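Local coordinates for protein transcarboxylase 5S subunit (Propionibacterium freudenreichii subsp. shermanii, PDB 1RQB) that transfers a carboxyl group from the biotin of the 1.3S subunit to pyruvate, forming oxaloacetate, with one cobalt ion bound per subunit, at residues A[340-345]-A[368-373]; A[388-393]-A[404-409]. One frame throughout, in Å; residues are numbered along the deposited sequence.

Interaction 1: residues A[340-345]-A[368-373]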
loop_
_atom_site.group_PDB
_atom_site.type_symbol
_atom_site.label_atom_id
_atom_site.label_comp_id
_atom_site.label_asym_id
_atom_site.label_seq_id
_atom_site.Cartn_x
_atom_site.Cartn_y
_atom_site.Cartn_z
ATOM N N ASP A 340 -3.006 -13.019 -25.602
ATOM C CA ASP A 340 -1.622 -13.448 -25.352
ATOM C C ASP A 340 -0.736 -13.095 -26.548
ATOM O O ASP A 340 0.468 -12.891 -26.397
ATOM C CB ASP A 340 -1.576 -14.952 -25.075
ATOM C CG ASP A 340 -2.242 -15.323 -23.759
ATOM O OD1 ASP A 340 -1.812 -14.801 -22.707
ATOM O OD2 ASP A 340 -3.194 -16.134 -23.776
ATOM N N GLU A 341 -1.332 -13.017 -27.735
ATOM C CA GLU A 341 -0.566 -12.682 -28.945
ATOM C C GLU A 341 -0.332 -11.171 -29.012
ATOM O O GLU A 341 0.734 -10.715 -29.422
ATOM C CB GLU A 341 -1.314 -13.136 -30.199
ATOM C CG GLU A 341 -1.521 -14.637 -30.286
ATOM C CD GLU A 341 -2.227 -15.054 -31.562
ATOM O OE1 GLU A 341 -1.709 -14.743 -32.659
ATOM O OE2 GLU A 341 -3.298 -15.693 -31.469
ATOM N N VAL A 342 -1.339 -10.404 -28.611
ATOM C CA VAL A 342 -1.250 -8.936 -28.626
ATOM C C VAL A 342 -0.196 -8.468 -27.619
ATOM O O VAL A 342 0.511 -7.491 -27.858
ATOM C CB VAL A 342 -2.601 -8.293 -28.258
ATOM C CG1 VAL A 342 -2.423 -6.805 -28.010
ATOM C CG2 VAL A 342 -3.603 -8.520 -29.375
HETATM N N MSE A 343 -0.089 -9.172 -26.497
HETATM C CA MSE A 343 0.885 -8.801 -25.461
HETATM C C MSE A 343 2.312 -9.065 -25.944
HETATM O O MSE A 343 3.241 -8.355 -25.562
HETATM C CB MSE A 343 0.615 -9.572 -24.170
HETATM C CG MSE A 343 -0.729 -9.246 -23.558
HETATM SE SE MSE A 343 -0.959 -10.017 -21.820
HETATM C CE MSE A 343 -1.956 -11.600 -22.313
ATOM N N ALA A 344 2.493 -10.078 -26.777
ATOM C CA ALA A 344 3.836 -10.383 -27.292
ATOM C C ALA A 344 4.181 -9.402 -28.414
ATOM O O ALA A 344 5.346 -9.222 -28.764
ATOM C CB ALA A 344 3.881 -11.810 -27.815
ATOM N N GLU A 345 3.153 -8.752 -28.954
ATOM C CA GLU A 345 3.315 -7.804 -30.066
ATOM C C GLU A 345 3.684 -6.410 -29.552
ATOM O O GLU A 345 4.419 -5.679 -30.214
ATOM C CB GLU A 345 2.011 -7.742 -30.879
ATOM C CG GLU A 345 2.049 -6.848 -32.113
ATOM C CD GLU A 345 3.049 -7.325 -33.155
ATOM O OE1 GLU A 345 3.151 -8.555 -33.359
ATOM O OE2 GLU A 345 3.722 -6.473 -33.780
ATOM N N THR A 368 -2.976 0.112 -29.476
ATOM C CA THR A 368 -3.917 0.003 -30.600
ATOM C C THR A 368 -3.219 -0.617 -31.812
ATOM O O THR A 368 -3.747 -1.538 -32.436
ATOM C CB THR A 368 -4.461 1.370 -31.003
ATOM O OG1 THR A 368 -5.262 1.883 -29.936
ATOM C CG2 THR A 368 -5.314 1.256 -32.273
ATOM N N GLN A 369 -2.034 -0.111 -32.137
ATOM C CA GLN A 369 -1.293 -0.625 -33.298
ATOM C C GLN A 369 -0.963 -2.103 -33.080
ATOM O O GLN A 369 -0.924 -2.886 -34.027
ATOM C CB GLN A 369 -0.013 0.179 -33.518
ATOM C CG GLN A 369 0.699 -0.173 -34.803
ATOM C CD GLN A 369 -0.230 -0.067 -36.003
ATOM O OE1 GLN A 369 -0.902 0.947 -36.186
ATOM N NE2 GLN A 369 -0.270 -1.117 -36.827
ATOM N N ALA A 370 -0.742 -2.485 -31.826
ATOM C CA ALA A 370 -0.427 -3.882 -31.497
ATOM C C ALA A 370 -1.645 -4.757 -31.800
ATOM O O ALA A 370 -1.521 -5.855 -32.340
ATOM C CB ALA A 370 -0.046 -4.004 -30.019
ATOM N N VAL A 371 -2.824 -4.260 -31.450
ATOM C CA VAL A 371 -4.067 -5.005 -31.699
ATOM C C VAL A 371 -4.288 -5.140 -33.208
ATOM O O VAL A 371 -4.734 -6.182 -33.684
ATOM C CB VAL A 371 -5.283 -4.291 -31.075
ATOM C CG1 VAL A 371 -6.565 -5.008 -31.472
ATOM C CG2 VAL A 371 -5.148 -4.260 -29.560
ATOM N N PHE A 372 -3.961 -4.089 -33.957
ATOM C CA PHE A 372 -4.136 -4.096 -35.418
ATOM C C PHE A 372 -3.212 -5.126 -36.071
ATOM O O PHE A 372 -3.622 -5.857 -36.971
ATOM C CB PHE A 372 -3.831 -2.718 -36.014
ATOM C CG PHE A 372 -4.950 -1.727 -35.870
ATOM C CD1 PHE A 372 -4.926 -0.532 -36.584
ATOM C CD2 PHE A 372 -6.030 -1.983 -35.031
ATOM C CE1 PHE A 372 -5.959 0.390 -36.465
ATOM C CE2 PHE A 372 -7.067 -1.065 -34.906
ATOM C CZ PHE A 372 -7.031 0.124 -35.625
ATOM N N ASN A 373 -1.963 -5.172 -35.627
ATOM C CA ASN A 373 -0.987 -6.106 -36.205
ATOM C C ASN A 373 -1.452 -7.552 -36.023
ATOM O O ASN A 373 -1.296 -8.379 -36.919
ATOM C CB ASN A 373 0.379 -5.916 -35.550
ATOM C CG ASN A 373 1.049 -4.637 -35.985
ATOM O OD1 ASN A 373 0.447 -3.819 -36.679
ATOM N ND2 ASN A 373 2.303 -4.454 -35.582
#

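Interaction 2: residues A[388-393]-A[404-409]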
loop_
_atom_site.group_PDB
_atom_site.type_symbol
_atom_site.label_atom_id
_atom_site.label_comp_id
_atom_site.label_asym_id
_atom_site.label_seq_id
_atom_site.Cartn_x
_atom_site.Cartn_y
_atom_site.Cartn_z
ATOM N N ASP A 388 2.059 8.959 -37.420
ATOM C CA ASP A 388 2.677 10.242 -37.049
ATOM C C ASP A 388 3.904 10.012 -36.165
ATOM O O ASP A 388 4.920 10.687 -36.327
ATOM C CB ASP A 388 1.663 11.139 -36.327
ATOM C CG ASP A 388 0.875 12.026 -37.286
ATOM O OD1 ASP A 388 -0.116 12.646 -36.847
ATOM O OD2 ASP A 388 1.252 12.113 -38.474
ATOM N N ILE A 389 3.811 9.075 -35.222
ATOM C CA ILE A 389 4.961 8.780 -34.356
ATOM C C ILE A 389 6.122 8.273 -35.215
ATOM O O ILE A 389 7.250 8.752 -35.103
ATOM C CB ILE A 389 4.641 7.686 -33.309
ATOM C CG1 ILE A 389 3.604 8.197 -32.309
ATOM C CG2 ILE A 389 5.914 7.285 -32.578
ATOM C CD1 ILE A 389 3.278 7.215 -31.196
HETATM N N MSE A 390 5.835 7.313 -36.088
HETATM C CA MSE A 390 6.871 6.715 -36.944
HETATM C C MSE A 390 7.495 7.761 -37.871
HETATM O O MSE A 390 8.675 7.665 -38.202
HETATM C CB MSE A 390 6.290 5.577 -37.792
HETATM C CG MSE A 390 5.785 4.382 -36.999
HETATM SE SE MSE A 390 7.199 3.567 -35.940
HETATM C CE MSE A 390 8.620 3.569 -37.257
ATOM N N LEU A 391 6.725 8.763 -38.279
ATOM C CA LEU A 391 7.247 9.772 -39.214
ATOM C C LEU A 391 7.861 10.971 -38.487
ATOM O O LEU A 391 8.308 11.920 -39.129
ATOM C CB LEU A 391 6.133 10.228 -40.163
ATOM C CG LEU A 391 5.590 9.070 -41.007
ATOM C CD1 LEU A 391 4.304 9.474 -41.708
ATOM C CD2 LEU A 391 6.650 8.637 -42.001
ATOM N N GLY A 392 7.885 10.939 -37.157
ATOM C CA GLY A 392 8.487 12.033 -36.406
ATOM C C GLY A 392 7.633 13.253 -36.101
ATOM O O GLY A 392 8.149 14.271 -35.640
ATOM N N TYR A 393 6.326 13.161 -36.301
ATOM C CA TYR A 393 5.481 14.337 -36.049
ATOM C C TYR A 393 5.214 14.525 -34.555
ATOM O O TYR A 393 4.572 15.492 -34.151
ATOM C CB TYR A 393 4.194 14.258 -36.867
ATOM C CG TYR A 393 4.475 14.533 -38.329
ATOM C CD1 TYR A 393 5.015 13.543 -39.147
ATOM C CD2 TYR A 393 4.295 15.809 -38.869
ATOM C CE1 TYR A 393 5.376 13.810 -40.471
ATOM C CE2 TYR A 393 4.655 16.089 -40.195
ATOM C CZ TYR A 393 5.197 15.083 -40.987
ATOM O OH TYR A 393 5.579 15.337 -42.289
ATOM N N LYS A 404 12.293 0.239 -41.819
ATOM C CA LYS A 404 11.342 -0.564 -42.600
ATOM C C LYS A 404 9.917 -0.097 -42.301
ATOM O O LYS A 404 9.108 0.097 -43.207
ATOM C CB LYS A 404 11.471 -2.046 -42.235
ATOM C CG LYS A 404 12.876 -2.612 -42.376
ATOM C CD LYS A 404 13.408 -2.492 -43.790
ATOM C CE LYS A 404 14.814 -3.067 -43.881
ATOM N NZ LYS A 404 15.390 -2.925 -45.248
ATOM N N VAL A 405 9.616 0.086 -41.020
ATOM C CA VAL A 405 8.268 0.513 -40.616
ATOM C C VAL A 405 8.057 1.989 -40.956
ATOM O O VAL A 405 6.936 2.419 -41.224
ATOM C CB VAL A 405 8.041 0.305 -39.119
ATOM C CG1 VAL A 405 6.596 0.649 -38.769
ATOM C CG2 VAL A 405 8.352 -1.137 -38.749
ATOM N N VAL A 406 9.131 2.767 -40.936
ATOM C CA VAL A 406 9.019 4.193 -41.270
ATOM C C VAL A 406 8.556 4.314 -42.723
ATOM O O VAL A 406 7.632 5.060 -43.045
ATOM C CB VAL A 406 10.373 4.906 -41.127
ATOM C CG1 VAL A 406 10.283 6.302 -41.703
ATOM C CG2 VAL A 406 10.771 4.974 -39.664
ATOM N N LYS A 407 9.211 3.545 -43.585
ATOM C CA LYS A 407 8.907 3.543 -45.023
ATOM C C LYS A 407 7.428 3.206 -45.227
ATOM O O LYS A 407 6.723 3.887 -45.970
ATOM C CB LYS A 407 9.806 2.521 -45.726
ATOM C CG LYS A 407 9.718 2.518 -47.242
ATOM C CD LYS A 407 10.720 1.526 -47.823
ATOM C CE LYS A 407 10.694 1.510 -49.343
ATOM N NZ LYS A 407 11.705 0.557 -49.893
ATOM N N LEU A 408 6.951 2.172 -44.543
ATOM C CA LEU A 408 5.546 1.761 -44.673
ATOM C C LEU A 408 4.615 2.899 -44.247
ATOM O O LEU A 408 3.570 3.117 -44.858
ATOM C CB LEU A 408 5.266 0.525 -43.815
ATOM C CG LEU A 408 6.048 -0.741 -44.157
ATOM C CD1 LEU A 408 5.582 -1.881 -43.263
ATOM C CD2 LEU A 408 5.834 -1.093 -45.625
ATOM N N ALA A 409 4.996 3.620 -43.194
ATOM C CA ALA A 409 4.172 4.722 -42.674
ATOM C C ALA A 409 4.059 5.838 -43.714
ATOM O O ALA A 409 3.000 6.440 -43.882
ATOM C CB ALA A 409 4.780 5.273 -41.381
#

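Interaction 1: residues A[340-345]-A[368-373]
The carboxylate of Glu-345 and the side-chain amide of Asn-373 stand steeply to each other, their planes 71° apart. Asn-373 ND2 sits above the carboxylate plane, 3.1 Å from Glu-345 OE2, while OE2 lies almost exactly in the amide plane, and the N-H points nearly straight at it. The other end of the amide is held too: Asn-373 OD1 accepts bonds from Gln-369 NE2, 2.8 Å away, and from the backbone N of Tyr-379, which fixes which end turns to the glutamate. Glu-345 OE1 forms a salt bridge with Arg-348. With CG anti to the backbone N (chi1 -177°) and a bend at chi2, the Glu-345 chain runs over Ala-370, its CG 3.7 Å from Ala-370 O. Replacing Glu-345 by alanine would probably leave Asn-373 ND2 and Arg-348 without their carboxylate and open a gap over Ala-370. Beside this polar link, Val-342 CG1 packs on Val-371 CG2 at 4.0 Å and on the Ala-370 methyl, with Met-326 and Leu-330 of helix 320-331 touching the two valines. Segments 340-345 and 368-373 cross steeply, axes 8.6 Å apart at closest and directions 123° apart, a helix-helix packing within the helical conserved carboxylase domain.

Interaction 2: residues A[388-393]-A[404-409]
Met-390 and Leu-391, the two residues that meet helix 403-413, are set by the backbone turn that ends helix 384-390, in which Asp-388 O takes two bonds. That carbonyl is reached by Tyr-393 N at 2.8 Å and, weakly, by Leu-391 N. Inside this loop of chain, Gly-392 N reaches Ile-389 O at 3.1 Å. Tyr-393 N to Asp-388 O and Gly-392 N to Ile-389 O are the two bonds of a Schellman motif, with Gly-392 at a positive phi of 85°, where a side chain would press on the carbonyl O of Leu-391.

No hydrogen bond crosses the contact; the side chains that meet are all apolar. Met-390, modelled as selenomethionine, leaves its backbone with CG beside the N and then bends at chi2 (-60°) and chi3 (-44°), which curls the terminal methyl round to the second helix. Met-390 CE ends 3.5 Å from Val-406 CG2, a snug fit, and 3.8 Å from Val-405 CB; the selenium itself lies alongside Val-405 CG1 at 4.1 Å. Nearer its root, Met-390 CB rests on the Ala-409 methyl, CB to CB 3.9 Å. Val-406 CG2 also comes up to the carbonyl of the same residue, 3.7 Å from Met-390 O, an oxygen that in addition receives a weak hydrogen bond from Arg-401 NE.

The Ala-409 methyl is met by two neighbouring residues, Met-390 and then Leu-391: Leu-391 CD2 is 3.9 Å from Ala-409 CB, and the same CD2 approaches Val-406 O. Leu-391 CD1 meanwhile lies near the backbone carbonyl of Ala-409. Leu-391 also touches Glu-410 and Ser-413 of helix 403-413 and Pro-417, and its backbone is hydrogen-bonded to that of Ile-418. Lys-415 forms a salt bridge with Asp-388 OD2 and a cation-pi contact with the ring of Tyr-393.

In the fold
Interactions 1 and 2 follow each other along the chain, both within the conserved carboxylase domain and away from the cobalt site. Their centres are 18 Å apart and their nearest atoms about 7 Å, so they do not touch directly; Met-382, in the loop between helices 362-376 and 384-390, touches Gln-369 of one and Ala-409 of the other. The residues that meet are buried in interaction 1 and mostly so in interaction 2, where Val-406 is partly exposed. Interaction 1 sets the first turns of helix 339-352 against the later half of helix 362-376 and adds a buried polar link to its apolar packing. In 388-393 with 404-409, a capped helix end lies against a helix, with no hydrogen bond between them.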